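Local coordinates for sugar fermentation stimulation protein homolog (Pyrococcus furiosus, PDB 4DA2), which probably binds DNA, joining an OB-fold domain to a PD-(D/E)xK nuclease-type domain that holds calcium ions in this structure, at residues Met2-Val7 with Leu211-Glu216; Leu16-Arg21 with Gly41-Phe46; Val26-Arg31 with Thr63-Leu68; Ala77-Arg82 with Ser134-Glu139. The protein carries 1 engineered substitution. All blocks are in the same frame, centred on the assembly; numbering follows the deposited sequence.

Contact 1: residues Met2-Val7 with Leu211-Glu216; sequences MKLMEV and LGLHME
Leu4 and Leu213 meet in the hydrophobic layer between the large mixed sheet of the PD-(D/E)xK domain and helix 81-93. Their strands, 2-6 and 207-215, are not direct neighbours: each pairs antiparallel with strand 220-229, which runs between them. The CA atoms of Leu4 and Leu213 accordingly stand 9.5 Å apart, and the touching parts of the two segments run in similar directions, 33° apart. The gap is bridged by side chains alone. Methyl CD1 of Leu4 comes within 4.1 Å of CD2 of Leu213, the two side chains crossing at about a right angle, while Ile91 and Ala87 of the helix close over them.

Beyond the end of strand 2-6, CB of Val7 lies against SD of Met215 at 4.2 Å. Met215 sends CG anti to its backbone N (chi1 -177°), and the extended second torsion carries the sulfur out to the valine; the bend at chi3 only turns the terminal methyl CE. Ile76, Ile78 and Leu10 pack round this methionine.

Lys3, Glu6 and His214 supply polar contacts away from this apolar layer. NZ of Lys3 forms a 2.6 Å salt bridge with OE2 of Glu6 and a second one with Glu220 on the intervening strand. NE2 of His214 donates a 2.7 Å hydrogen bond to OE2 of Glu216, which lies in the imidazole plane although its own carboxylate is met from above. A further hydrogen bond links ND1 to Arg224, so both ring nitrogens are engaged and the rotation of the ring is fixed. Helix 81-93 thus packs on one face of the mixed PD-(D/E)xK sheet, which strand 2-6 extends beyond strand 220-229.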
loop_
_atom_site.group_PDB
_atom_site.type_symbol
_atom_site.label_atom_id
_atom_site.label_comp_id
_atom_site.label_asym_id
_atom_site.label_seq_id
_atom_site.Cartn_x
_atom_site.Cartn_y
_atom_site.Cartn_z
ATOM N N MET A 2 -1.694 -1.411 -17.424
ATOM C CA MET A 2 -2.457 -0.243 -17.835
ATOM C C MET A 2 -2.245 0.942 -16.890
ATOM O O MET A 2 -1.884 0.763 -15.720
ATOM C CB MET A 2 -3.949 -0.583 -18.031
ATOM C CG MET A 2 -4.721 -1.010 -16.805
ATOM S SD MET A 2 -6.267 -1.866 -17.246
ATOM C CE MET A 2 -7.070 -0.652 -18.283
ATOM N N LYS A 3 -2.435 2.153 -17.406
ATOM C CA LYS A 3 -2.238 3.367 -16.598
ATOM C C LYS A 3 -3.442 3.720 -15.732
ATOM O O LYS A 3 -4.568 3.670 -16.202
ATOM C CB LYS A 3 -1.875 4.528 -17.519
ATOM C CG LYS A 3 -1.835 5.882 -16.827
ATOM C CD LYS A 3 -0.971 6.867 -17.587
ATOM C CE LYS A 3 -1.747 7.548 -18.684
ATOM N NZ LYS A 3 -0.978 8.699 -19.214
ATOM N N LEU A 4 -3.200 4.076 -14.470
ATOM C CA LEU A 4 -4.278 4.459 -13.562
ATOM C C LEU A 4 -4.412 5.958 -13.420
ATOM O O LEU A 4 -5.527 6.481 -13.351
ATOM C CB LEU A 4 -4.054 3.897 -12.151
ATOM C CG LEU A 4 -4.124 2.402 -11.917
ATOM C CD1 LEU A 4 -3.887 2.088 -10.453
ATOM C CD2 LEU A 4 -5.465 1.818 -12.409
ATOM N N MET A 5 -3.267 6.635 -13.294
ATOM C CA MET A 5 -3.227 8.048 -12.943
ATOM C C MET A 5 -1.781 8.566 -13.119
ATOM O O MET A 5 -0.887 7.799 -13.443
ATOM C CB MET A 5 -3.670 8.287 -11.492
ATOM C CG MET A 5 -2.975 7.407 -10.442
ATOM S SD MET A 5 -3.456 7.755 -8.737
ATOM C CE MET A 5 -2.781 9.395 -8.477
ATOM N N GLU A 6 -1.610 9.857 -12.874
ATOM C CA GLU A 6 -0.325 10.531 -13.004
ATOM C C GLU A 6 -0.095 11.424 -11.807
ATOM O O GLU A 6 -1.025 12.064 -11.308
ATOM C CB GLU A 6 -0.301 11.375 -14.279
ATOM C CG GLU A 6 -0.484 10.584 -15.552
ATOM C CD GLU A 6 -0.745 11.458 -16.762
ATOM O OE1 GLU A 6 -1.132 12.643 -16.599
ATOM O OE2 GLU A 6 -0.571 10.943 -17.878
ATOM N N VAL A 7 1.153 11.473 -11.361
ATOM C CA VAL A 7 1.567 12.374 -10.303
ATOM C C VAL A 7 2.474 13.435 -10.921
ATOM O O VAL A 7 3.465 13.114 -11.569
ATOM C CB VAL A 7 2.320 11.608 -9.204
ATOM C CG1 VAL A 7 2.954 12.563 -8.189
ATOM C CG2 VAL A 7 1.384 10.625 -8.520
ATOM N N LEU A 211 -2.141 -6.809 -5.682
ATOM C CA LEU A 211 -2.035 -6.094 -6.944
ATOM C C LEU A 211 -0.628 -5.594 -7.191
ATOM O O LEU A 211 0.018 -5.135 -6.262
ATOM C CB LEU A 211 -2.962 -4.890 -6.920
ATOM C CG LEU A 211 -4.413 -5.125 -6.488
ATOM C CD1 LEU A 211 -5.143 -3.778 -6.397
ATOM C CD2 LEU A 211 -5.118 -6.056 -7.479
ATOM N N GLY A 212 -0.159 -5.691 -8.437
ATOM C CA GLY A 212 1.159 -5.157 -8.794
ATOM C C GLY A 212 1.021 -3.759 -9.361
ATOM O O GLY A 212 0.201 -3.511 -10.258
ATOM N N LEU A 213 1.825 -2.833 -8.823
ATOM C CA LEU A 213 1.801 -1.448 -9.234
ATOM C C LEU A 213 3.221 -0.915 -9.207
ATOM O O LEU A 213 4.071 -1.458 -8.495
ATOM C CB LEU A 213 0.959 -0.599 -8.273
ATOM C CG LEU A 213 -0.561 -0.668 -8.389
ATOM C CD1 LEU A 213 -1.133 -1.899 -7.666
ATOM C CD2 LEU A 213 -1.136 0.598 -7.819
ATOM N N HIS A 214 3.469 0.101 -10.016
ATOM C CA HIS A 214 4.692 0.896 -9.928
ATOM C C HIS A 214 4.411 2.267 -10.529
ATOM O O HIS A 214 3.330 2.518 -11.107
ATOM C CB HIS A 214 5.892 0.191 -10.604
ATOM C CG HIS A 214 5.763 0.091 -12.091
ATOM N ND1 HIS A 214 5.229 -1.014 -12.722
ATOM C CD2 HIS A 214 6.060 0.974 -13.073
ATOM C CE1 HIS A 214 5.209 -0.815 -14.028
ATOM N NE2 HIS A 214 5.709 0.385 -14.271
ATOM N N MET A 215 5.378 3.172 -10.378
ATOM C CA MET A 215 5.327 4.476 -10.980
ATOM C C MET A 215 6.533 4.584 -11.913
ATOM O O MET A 215 7.620 4.059 -11.596
ATOM C CB MET A 215 5.361 5.552 -9.907
ATOM C CG MET A 215 5.237 6.985 -10.467
ATOM S SD MET A 215 4.813 8.240 -9.198
ATOM C CE MET A 215 6.140 8.108 -8.032
ATOM N N GLU A 216 6.303 5.169 -13.083
ATOM C CA GLU A 216 7.366 5.427 -14.041
ATOM C C GLU A 216 7.995 6.757 -13.678
ATOM O O GLU A 216 7.378 7.560 -12.994
ATOM C CB GLU A 216 6.788 5.522 -15.445
ATOM C CG GLU A 216 5.970 4.292 -15.862
ATOM C CD GLU A 216 6.868 3.185 -16.348
ATOM O OE1 GLU A 216 8.010 3.510 -16.732
ATOM O OE2 GLU A 216 6.459 2.000 -16.354
#

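Contact 2: residues Leu16-Arg21 with Gly41-Phe46; sequences LRRVNR and GRLNEF
Arg18, near the end of strand 11-18, faces the carbonyl groups of Gly41 and Arg42 in an irregular loop between strands 31-36 and 52-57. The strand carries a classic beta bulge just before this point, Leu16 and Arg17 both facing Leu25. With CG anti to the backbone N (chi1 -162°) and the chain extended from CG to NE, Arg18 spans the distance to the loop. Its NH1 donates to Gly41 O at 2.9 Å, a nearly straight bond (162°) lying in the carbonyl plane and close to the guanidinium plane. The same nitrogen is 3.1 Å from Arg42 O, and methyl CD2 of Leu43 approaches it obliquely at 3.9 Å.

The rest of the guanidinium turns back to its own chain. NH2 donates to Arg21 O at 2.9 Å, again at the edge of the group, and NE makes a weak 3.2 Å bond to Asn20 O. A further weak bond joins NH2 to Asn39 O. Together these bonds fix the orientation of the guanidinium, and the carbonyl oxygens would help to offset its positive charge.

The loop is also tied to the other domain, where the carboxylate of Asp147 accepts from the backbone N of both Arg42 and Leu43. A single arginine bonded to backbone carbonyls here joins the end of the first barrel strand to the connection between the third and fourth strands, the place where many OB folds carry a helix.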
loop_
_atom_site.group_PDB
_atom_site.type_symbol
_atom_site.label_atom_id
_atom_site.label_comp_id
_atom_site.label_asym_id
_atom_site.label_seq_id
_atom_site.Cartn_x
_atom_site.Cartn_y
_atom_site.Cartn_z
ATOM N N LEU A 16 18.671 11.218 2.597
ATOM C CA LEU A 16 19.783 11.457 3.532
ATOM C C LEU A 16 19.599 10.641 4.785
ATOM O O LEU A 16 20.447 9.788 5.116
ATOM C CB LEU A 16 19.898 12.963 3.866
ATOM C CG LEU A 16 20.160 13.833 2.621
ATOM C CD1 LEU A 16 20.158 15.323 2.960
ATOM C CD2 LEU A 16 21.458 13.444 1.908
ATOM N N ARG A 17 18.485 10.870 5.483
ATOM C CA ARG A 17 18.222 10.127 6.716
ATOM C C ARG A 17 16.776 10.198 7.193
ATOM O O ARG A 17 16.042 11.150 6.910
ATOM C CB ARG A 17 19.201 10.508 7.844
ATOM C CG ARG A 17 19.002 11.887 8.427
ATOM C CD ARG A 17 20.117 12.246 9.421
ATOM N NE ARG A 17 19.981 13.631 9.889
ATOM C CZ ARG A 17 19.282 14.018 10.955
ATOM N NH1 ARG A 17 18.612 13.139 11.690
ATOM N NH2 ARG A 17 19.250 15.305 11.290
ATOM N N ARG A 18 16.364 9.157 7.905
ATOM C CA ARG A 18 15.043 9.152 8.475
ATOM C C ARG A 18 15.115 9.798 9.854
ATOM O O ARG A 18 15.941 9.421 10.678
ATOM C CB ARG A 18 14.476 7.720 8.522
ATOM C CG ARG A 18 12.973 7.696 8.689
ATOM C CD ARG A 18 12.388 6.324 8.414
ATOM N NE ARG A 18 10.925 6.369 8.455
ATOM C CZ ARG A 18 10.130 5.313 8.280
ATOM N NH1 ARG A 18 10.655 4.120 8.038
ATOM N NH2 ARG A 18 8.809 5.449 8.339
ATOM N N VAL A 19 14.264 10.788 10.091
ATOM C CA VAL A 19 14.260 11.524 11.361
ATOM C C VAL A 19 13.416 10.785 12.391
ATOM O O VAL A 19 13.845 10.570 13.528
ATOM C CB VAL A 19 13.741 12.973 11.168
ATOM C CG1 VAL A 19 13.618 13.719 12.500
ATOM C CG2 VAL A 19 14.663 13.746 10.192
ATOM N N ASN A 20 12.203 10.422 11.984
ATOM C CA ASN A 20 11.351 9.524 12.754
ATOM C C ASN A 20 10.442 8.775 11.789
ATOM O O ASN A 20 10.662 8.799 10.570
ATOM C CB ASN A 20 10.544 10.288 13.810
ATOM C CG ASN A 20 9.783 11.477 13.236
ATOM O OD1 ASN A 20 9.095 11.383 12.212
ATOM N ND2 ASN A 20 9.877 12.608 13.924
ATOM N N ARG A 21 9.405 8.139 12.311
ATOM C CA ARG A 21 8.529 7.343 11.451
ATOM C C ARG A 21 7.683 8.170 10.464
ATOM O O ARG A 21 7.220 7.638 9.453
ATOM C CB ARG A 21 7.685 6.363 12.281
ATOM C CG ARG A 21 6.629 6.979 13.171
ATOM C CD ARG A 21 6.111 5.927 14.145
ATOM N NE ARG A 21 4.996 6.381 14.967
ATOM C CZ ARG A 21 5.110 7.165 16.038
ATOM N NH1 ARG A 21 6.299 7.612 16.422
ATOM N NH2 ARG A 21 4.026 7.517 16.720
ATOM N N GLY A 41 6.034 1.217 8.131
ATOM C CA GLY A 41 7.060 0.180 7.981
ATOM C C GLY A 41 8.484 0.671 8.215
ATOM O O GLY A 41 8.754 1.880 8.222
ATOM N N ARG A 42 9.411 -0.266 8.407
ATOM C CA ARG A 42 10.806 0.117 8.608
ATOM C C ARG A 42 11.410 0.610 7.312
ATOM O O ARG A 42 12.246 1.512 7.329
ATOM C CB ARG A 42 11.654 -1.032 9.178
ATOM C CG ARG A 42 11.078 -1.602 10.442
ATOM C CD ARG A 42 12.108 -2.203 11.364
ATOM N NE ARG A 42 11.417 -2.714 12.541
ATOM C CZ ARG A 42 11.994 -3.073 13.680
ATOM N NH1 ARG A 42 13.311 -2.985 13.839
ATOM N NH2 ARG A 42 11.236 -3.518 14.671
ATOM N N LEU A 43 10.978 0.015 6.195
ATOM C CA LEU A 43 11.530 0.322 4.876
ATOM C C LEU A 43 13.062 0.355 4.907
ATOM O O LEU A 43 13.688 1.193 4.255
ATOM C CB LEU A 43 10.974 1.649 4.326
ATOM C CG LEU A 43 9.513 1.851 3.915
ATOM C CD1 LEU A 43 8.845 0.552 3.500
ATOM C CD2 LEU A 43 8.747 2.545 5.017
ATOM N N ASN A 44 13.661 -0.570 5.653
ATOM C CA ASN A 44 15.124 -0.646 5.787
ATOM C C ASN A 44 15.893 -0.781 4.477
ATOM O O ASN A 44 16.988 -0.243 4.346
ATOM C CB ASN A 44 15.522 -1.783 6.740
ATOM C CG ASN A 44 15.677 -1.315 8.175
ATOM O OD1 ASN A 44 16.072 -0.175 8.438
ATOM N ND2 ASN A 44 15.379 -2.203 9.116
ATOM N N GLU A 45 15.331 -1.493 3.503
ATOM C CA GLU A 45 16.018 -1.634 2.224
ATOM C C GLU A 45 15.973 -0.371 1.331
ATOM O O GLU A 45 16.807 -0.208 0.434
ATOM C CB GLU A 45 15.602 -2.918 1.505
ATOM C CG GLU A 45 16.052 -4.155 2.296
ATOM C CD GLU A 45 15.535 -5.475 1.744
ATOM O OE1 GLU A 45 15.295 -5.576 0.521
ATOM O OE2 GLU A 45 15.387 -6.422 2.543
ATOM N N PHE A 46 15.037 0.533 1.619
ATOM C CA PHE A 46 14.881 1.764 0.844
ATOM C C PHE A 46 15.537 2.962 1.512
ATOM O O PHE A 46 16.118 3.800 0.814
ATOM C CB PHE A 46 13.401 2.118 0.600
ATOM C CG PHE A 46 12.724 1.240 -0.438
ATOM C CD1 PHE A 46 13.240 1.148 -1.735
ATOM C CD2 PHE A 46 11.601 0.493 -0.102
ATOM C CE1 PHE A 46 12.624 0.331 -2.693
ATOM C CE2 PHE A 46 10.979 -0.332 -1.047
ATOM C CZ PHE A 46 11.490 -0.410 -2.342
#

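Contact 3: residues Val26-Arg31 with Thr63-Leu68; sequences VRIKER and TRYILL
Ile28 and Tyr65 pack inside the OB-fold barrel, between the hairpin of its second and third strands and the start of strand 65-72. The tight part is a CH-pi contact: methyl CD1 of Ile28 lies over one face of the tyrosine ring, 4.0 Å from the ring centroid and 20° off the ring normal. The methyl is displaced toward the rim, so that CE1 of Tyr65 is its nearest atom, at 3.8 Å. Val26 and Leu67 also turn toward each other but stand slightly farther apart, and Cys13, Phe15 and Cys55 of neighbouring strands add to this apolar interior.

Toward solvent the contact slackens. The guanidinium of Arg31 comes obliquely to the tyrosine hydroxyl, with NH2 of Arg31 still 4.5 Å from OH of Tyr65. NH1 of Arg31 and NH2 of Arg64 are 4.6 Å apart, and both arginines form long, weak ion pairs with the carboxylate of Glu33, which probably eases their proximity. The hairpin itself closes in a type II' turn from Ile28 to Arg31, where Ile28 N donates to Arg31 O at 2.9 Å and Arg31 N returns the bond to Ile28 O at 3.0 Å.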
loop_
_atom_site.group_PDB
_atom_site.type_symbol
_atom_site.label_atom_id
_atom_site.label_comp_id
_atom_site.label_asym_id
_atom_site.label_seq_id
_atom_site.Cartn_x
_atom_site.Cartn_y
_atom_site.Cartn_z
ATOM N N VAL A 26 15.856 14.805 2.829
ATOM C CA VAL A 26 16.308 14.504 1.483
ATOM C C VAL A 26 17.036 15.725 0.910
ATOM O O VAL A 26 16.810 16.859 1.349
ATOM C CB VAL A 26 15.120 14.122 0.529
ATOM C CG1 VAL A 26 14.317 12.945 1.116
ATOM C CG2 VAL A 26 14.229 15.297 0.268
ATOM N N ARG A 27 17.875 15.488 -0.086
ATOM C CA ARG A 27 18.498 16.553 -0.845
ATOM C C ARG A 27 17.780 16.677 -2.180
ATOM O O ARG A 27 17.673 15.713 -2.919
ATOM C CB ARG A 27 19.989 16.262 -1.029
ATOM C CG ARG A 27 20.646 16.838 -2.276
ATOM C CD ARG A 27 21.593 17.976 -1.953
ATOM N NE ARG A 27 22.397 17.732 -0.756
ATOM C CZ ARG A 27 22.666 18.674 0.144
ATOM N NH1 ARG A 27 22.166 19.895 -0.023
ATOM N NH2 ARG A 27 23.378 18.393 1.228
ATOM N N ILE A 28 17.283 17.872 -2.452
ATOM C CA ILE A 28 16.725 18.245 -3.735
ATOM C C ILE A 28 17.539 19.425 -4.258
ATOM O O ILE A 28 17.413 20.536 -3.753
ATOM C CB ILE A 28 15.235 18.642 -3.642
ATOM C CG1 ILE A 28 14.377 17.479 -3.105
ATOM C CG2 ILE A 28 14.753 19.111 -4.992
ATOM C CD1 ILE A 28 12.982 17.898 -2.602
ATOM N N LYS A 29 18.379 19.165 -5.262
ATOM C CA LYS A 29 19.280 20.182 -5.811
ATOM C C LYS A 29 20.207 20.715 -4.709
ATOM O O LYS A 29 20.897 19.948 -4.038
ATOM C CB LYS A 29 18.494 21.327 -6.475
ATOM C CG LYS A 29 17.517 20.907 -7.572
ATOM C CD LYS A 29 18.211 20.746 -8.911
ATOM C CE LYS A 29 17.256 20.248 -9.985
ATOM N NZ LYS A 29 16.248 21.267 -10.384
ATOM N N GLU A 30 20.224 22.030 -4.503
ATOM C CA GLU A 30 21.137 22.599 -3.508
ATOM C C GLU A 30 20.630 22.381 -2.079
ATOM O O GLU A 30 21.396 22.508 -1.107
ATOM C CB GLU A 30 21.339 24.086 -3.766
ATOM C CG GLU A 30 22.031 24.404 -5.094
ATOM C CD GLU A 30 21.087 24.414 -6.292
ATOM O OE1 GLU A 30 19.858 24.572 -6.111
ATOM O OE2 GLU A 30 21.586 24.267 -7.426
ATOM N N ARG A 31 19.345 22.042 -1.959
ATOM C CA ARG A 31 18.642 22.134 -0.662
ATOM C C ARG A 31 18.524 20.813 0.105
ATOM O O ARG A 31 18.334 19.760 -0.495
ATOM C CB ARG A 31 17.245 22.743 -0.864
ATOM C CG ARG A 31 17.291 24.182 -1.333
ATOM C CD ARG A 31 15.905 24.774 -1.560
ATOM N NE ARG A 31 15.340 24.467 -2.863
ATOM C CZ ARG A 31 14.279 25.078 -3.382
ATOM N NH1 ARG A 31 13.660 26.051 -2.722
ATOM N NH2 ARG A 31 13.833 24.717 -4.573
ATOM N N THR A 63 4.720 20.209 6.427
ATOM C CA THR A 63 5.838 19.862 5.541
ATOM C C THR A 63 5.442 20.157 4.087
ATOM O O THR A 63 4.274 19.999 3.735
ATOM C CB THR A 63 6.274 18.395 5.750
ATOM O OG1 THR A 63 5.214 17.514 5.360
ATOM C CG2 THR A 63 6.598 18.148 7.227
ATOM N N ARG A 64 6.406 20.610 3.285
ATOM C CA ARG A 64 6.163 21.042 1.908
ATOM C C ARG A 64 6.425 19.965 0.863
ATOM O O ARG A 64 6.167 20.186 -0.320
ATOM C CB ARG A 64 7.019 22.267 1.550
ATOM C CG ARG A 64 6.998 23.407 2.564
ATOM C CD ARG A 64 7.137 24.806 1.924
ATOM N NE ARG A 64 7.916 24.890 0.678
ATOM C CZ ARG A 64 9.221 24.635 0.553
ATOM N NH1 ARG A 64 9.937 24.223 1.587
ATOM N NH2 ARG A 64 9.813 24.765 -0.629
ATOM N N TYR A 65 6.967 18.821 1.290
ATOM C CA TYR A 65 7.221 17.722 0.353
ATOM C C TYR A 65 6.758 16.400 0.905
ATOM O O TYR A 65 6.787 16.187 2.106
ATOM C CB TYR A 65 8.712 17.624 0.043
ATOM C CG TYR A 65 9.242 18.813 -0.699
ATOM C CD1 TYR A 65 9.257 18.831 -2.096
ATOM C CD2 TYR A 65 9.717 19.928 -0.010
ATOM C CE1 TYR A 65 9.747 19.940 -2.786
ATOM C CE2 TYR A 65 10.207 21.032 -0.694
ATOM C CZ TYR A 65 10.220 21.028 -2.077
ATOM O OH TYR A 65 10.706 22.123 -2.749
ATOM N N ILE A 66 6.320 15.517 0.006
ATOM C CA ILE A 66 6.018 14.134 0.364
ATOM C C ILE A 66 7.025 13.234 -0.357
ATOM O O ILE A 66 7.234 13.367 -1.577
ATOM C CB ILE A 66 4.583 13.757 -0.053
ATOM C CG1 ILE A 66 3.576 14.742 0.540
ATOM C CG2 ILE A 66 4.228 12.345 0.406
ATOM C CD1 ILE A 66 2.270 14.707 -0.168
ATOM N N LEU A 67 7.683 12.350 0.401
ATOM C CA LEU A 67 8.543 11.337 -0.217
ATOM C C LEU A 67 7.653 10.174 -0.687
ATOM O O LEU A 67 7.166 9.382 0.137
ATOM C CB LEU A 67 9.589 10.852 0.792
ATOM C CG LEU A 67 10.553 9.720 0.417
ATOM C CD1 LEU A 67 11.349 10.091 -0.844
ATOM C CD2 LEU A 67 11.467 9.459 1.610
ATOM N N LEU A 68 7.402 10.092 -1.994
ATOM C CA LEU A 68 6.430 9.130 -2.526
ATOM C C LEU A 68 6.963 7.729 -2.721
ATOM O O LEU A 68 6.196 6.765 -2.655
ATOM C CB LEU A 68 5.845 9.589 -3.858
ATOM C CG LEU A 68 5.115 10.929 -3.869
ATOM C CD1 LEU A 68 4.785 11.206 -5.295
ATOM C CD2 LEU A 68 3.863 10.871 -2.976
#

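Contact 4: residues Ala77-Arg82 with Ser134-Glu139; sequences AIIDTR and SAVLRE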
loop_
_atom_site.group_PDB
_atom_site.type_symbol
_atom_site.label_atom_id
_atom_site.label_comp_id
_atom_site.label_asym_id
_atom_site.label_seq_id
_atom_site.Cartn_x
_atom_site.Cartn_y
_atom_site.Cartn_z
ATOM N N ALA A 77 9.359 2.397 -6.835
ATOM C CA ALA A 77 8.534 1.680 -5.842
ATOM C C ALA A 77 7.758 2.750 -5.062
ATOM O O ALA A 77 8.342 3.726 -4.604
ATOM C CB ALA A 77 9.412 0.907 -4.903
ATOM N N ILE A 78 6.450 2.564 -4.896
ATOM C CA ILE A 78 5.647 3.572 -4.209
ATOM C C ILE A 78 5.544 3.152 -2.748
ATOM O O ILE A 78 4.862 2.158 -2.411
ATOM C CB ILE A 78 4.236 3.728 -4.834
ATOM C CG1 ILE A 78 4.341 4.160 -6.313
ATOM C CG2 ILE A 78 3.428 4.730 -3.985
ATOM C CD1 ILE A 78 3.011 4.117 -7.119
ATOM N N ILE A 79 6.172 3.936 -1.887
ATOM C CA ILE A 79 6.048 3.715 -0.433
ATOM C C ILE A 79 4.923 4.454 0.263
ATOM O O ILE A 79 4.518 4.050 1.364
ATOM C CB ILE A 79 7.379 4.010 0.301
ATOM C CG1 ILE A 79 7.723 5.496 0.254
ATOM C CG2 ILE A 79 8.487 3.111 -0.265
ATOM C CD1 ILE A 79 8.385 6.015 1.545
ATOM N N ASP A 80 4.408 5.521 -0.364
ATOM C CA ASP A 80 3.397 6.371 0.269
ATOM C C ASP A 80 2.047 5.657 0.269
ATOM O O ASP A 80 1.494 5.338 -0.794
ATOM C CB ASP A 80 3.285 7.724 -0.452
ATOM C CG ASP A 80 2.347 8.704 0.271
ATOM O OD1 ASP A 80 2.832 9.521 1.080
ATOM O OD2 ASP A 80 1.124 8.666 0.003
ATOM N N THR A 81 1.514 5.410 1.458
ATOM C CA THR A 81 0.256 4.649 1.561
ATOM C C THR A 81 -0.966 5.434 1.071
ATOM O O THR A 81 -1.944 4.830 0.612
ATOM C CB THR A 81 0.022 4.076 2.976
ATOM O OG1 THR A 81 -0.133 5.157 3.908
ATOM C CG2 THR A 81 1.180 3.166 3.387
ATOM N N ARG A 82 -0.901 6.764 1.158
ATOM C CA ARG A 82 -1.935 7.624 0.601
ATOM C C ARG A 82 -2.019 7.511 -0.922
ATOM O O ARG A 82 -3.138 7.392 -1.465
ATOM C CB ARG A 82 -1.755 9.089 0.998
ATOM C CG ARG A 82 -2.027 9.410 2.434
ATOM C CD ARG A 82 -1.684 10.868 2.687
ATOM N NE ARG A 82 -2.004 11.304 4.042
ATOM C CZ ARG A 82 -1.484 12.380 4.626
ATOM N NH1 ARG A 82 -0.596 13.130 3.981
ATOM N NH2 ARG A 82 -1.845 12.702 5.865
ATOM N N SER A 134 0.167 -1.932 2.437
ATOM C CA SER A 134 1.382 -1.773 1.645
ATOM C C SER A 134 2.202 -3.058 1.656
ATOM O O SER A 134 2.480 -3.618 2.727
ATOM C CB SER A 134 2.229 -0.646 2.210
ATOM O OG SER A 134 3.438 -0.494 1.456
ATOM N N ALA A 135 2.606 -3.504 0.469
ATOM C CA ALA A 135 3.505 -4.662 0.351
ATOM C C ALA A 135 4.692 -4.350 -0.532
ATOM O O ALA A 135 4.713 -4.681 -1.723
ATOM C CB ALA A 135 2.743 -5.894 -0.175
ATOM N N VAL A 136 5.675 -3.670 0.037
ATOM C CA VAL A 136 6.804 -3.192 -0.770
ATOM C C VAL A 136 8.144 -3.790 -0.310
ATOM O O VAL A 136 9.230 -3.259 -0.638
ATOM C CB VAL A 136 6.838 -1.634 -0.911
ATOM C CG1 VAL A 136 5.606 -1.153 -1.731
ATOM C CG2 VAL A 136 6.892 -0.937 0.458
ATOM N N LEU A 137 8.063 -4.884 0.441
ATOM C CA LEU A 137 9.248 -5.654 0.809
ATOM C C LEU A 137 9.442 -6.759 -0.226
ATOM O O LEU A 137 8.521 -7.531 -0.493
ATOM C CB LEU A 137 9.094 -6.240 2.217
ATOM C CG LEU A 137 10.258 -7.104 2.733
ATOM C CD1 LEU A 137 11.532 -6.284 2.980
ATOM C CD2 LEU A 137 9.877 -7.906 3.962
ATOM N N ARG A 138 10.620 -6.809 -0.843
ATOM C CA ARG A 138 10.851 -7.724 -1.954
ATOM C C ARG A 138 11.651 -8.932 -1.538
ATOM O O ARG A 138 12.654 -8.816 -0.839
ATOM C CB ARG A 138 11.599 -7.019 -3.083
ATOM C CG ARG A 138 12.108 -7.967 -4.199
ATOM C CD ARG A 138 13.143 -7.306 -5.099
ATOM N NE ARG A 138 12.657 -6.042 -5.637
ATOM C CZ ARG A 138 11.820 -5.921 -6.666
ATOM N NH1 ARG A 138 11.363 -7.003 -7.291
ATOM N NH2 ARG A 138 11.427 -4.715 -7.059
ATOM N N GLU A 139 11.193 -10.089 -1.982
ATOM C CA GLU A 139 12.010 -11.303 -1.975
ATOM C C GLU A 139 11.850 -11.956 -3.338
ATOM O O GLU A 139 10.858 -12.639 -3.603
ATOM C CB GLU A 139 11.605 -12.270 -0.869
ATOM C CG GLU A 139 12.465 -13.544 -0.837
ATOM C CD GLU A 139 11.825 -14.661 -0.044
ATOM O OE1 GLU A 139 11.776 -14.560 1.206
ATOM O OE2 GLU A 139 11.378 -15.643 -0.678
#
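Val136 and Ser134 of the PD-(D/E)xK domain meet Ile78, Ile79 and Thr81 at the seam with the OB fold, where strand 75-78 passes into helix 81-93. The segments run past each other in opposite senses, with CA of Thr81 6.5 Å from CA of Ser134 and Ile79 opposite Val136. The closest approach is made by methyl CG1 of Val136, which sits 3.5 Å from Ile78 O. CG2 of the same valine reaches CG2 of Ile79 more loosely, at 4.4 Å. Farther along, methyl CG2 of Thr81 lies 4.1 Å from CB of Ser134.

Ile78 O and Ser134 OG find a common partner on the helix: Gln84 donates through NE2 to both, bridging the two segments. Ser134 presents its hydroxyl with OG anti to the backbone N (chi1 179°), and Asn39 adds a weak bond to that oxygen. Asp80 is the N-cap of helix 81-93, its OD2 accepting from Leu83 N. At the other end, Arg138 makes a salt bridge with Asp72 of the OB fold.

Thr81 has its side chain about 6 Å from a bound calcium ion. Ser134 closely follows Glu131 and Thr132, which bind calcium together with Asp118, while Asp118 and Glu109 bind another. The contact therefore borders the acidic metal site characteristic of PD-(D/E)xK nuclease folds, at the junction of the two domains.

Contacts 2 and 3 belong to the OB-fold domain, contact 1 to the large mixed sheet of the PD-(D/E)xK domain, and contact 4 to the seam between them. Contact 4 lies nearest the centre of the molecule, about 6 Å from it, its own centre 13 Å from those of contacts 1 and 2 and 19 Å from that of contact 3. Along the sequence contact 1 encloses the rest; contacts 2 and 3 interlace through adjacent strands 11-18 and 23-28, and both close before contact 4 opens. Ile78 packs on Met215, Phe46 on Ala77 and Val7 on Leu68, so continuous packing runs from the barrel to the metal-binding domain and joins both into one body.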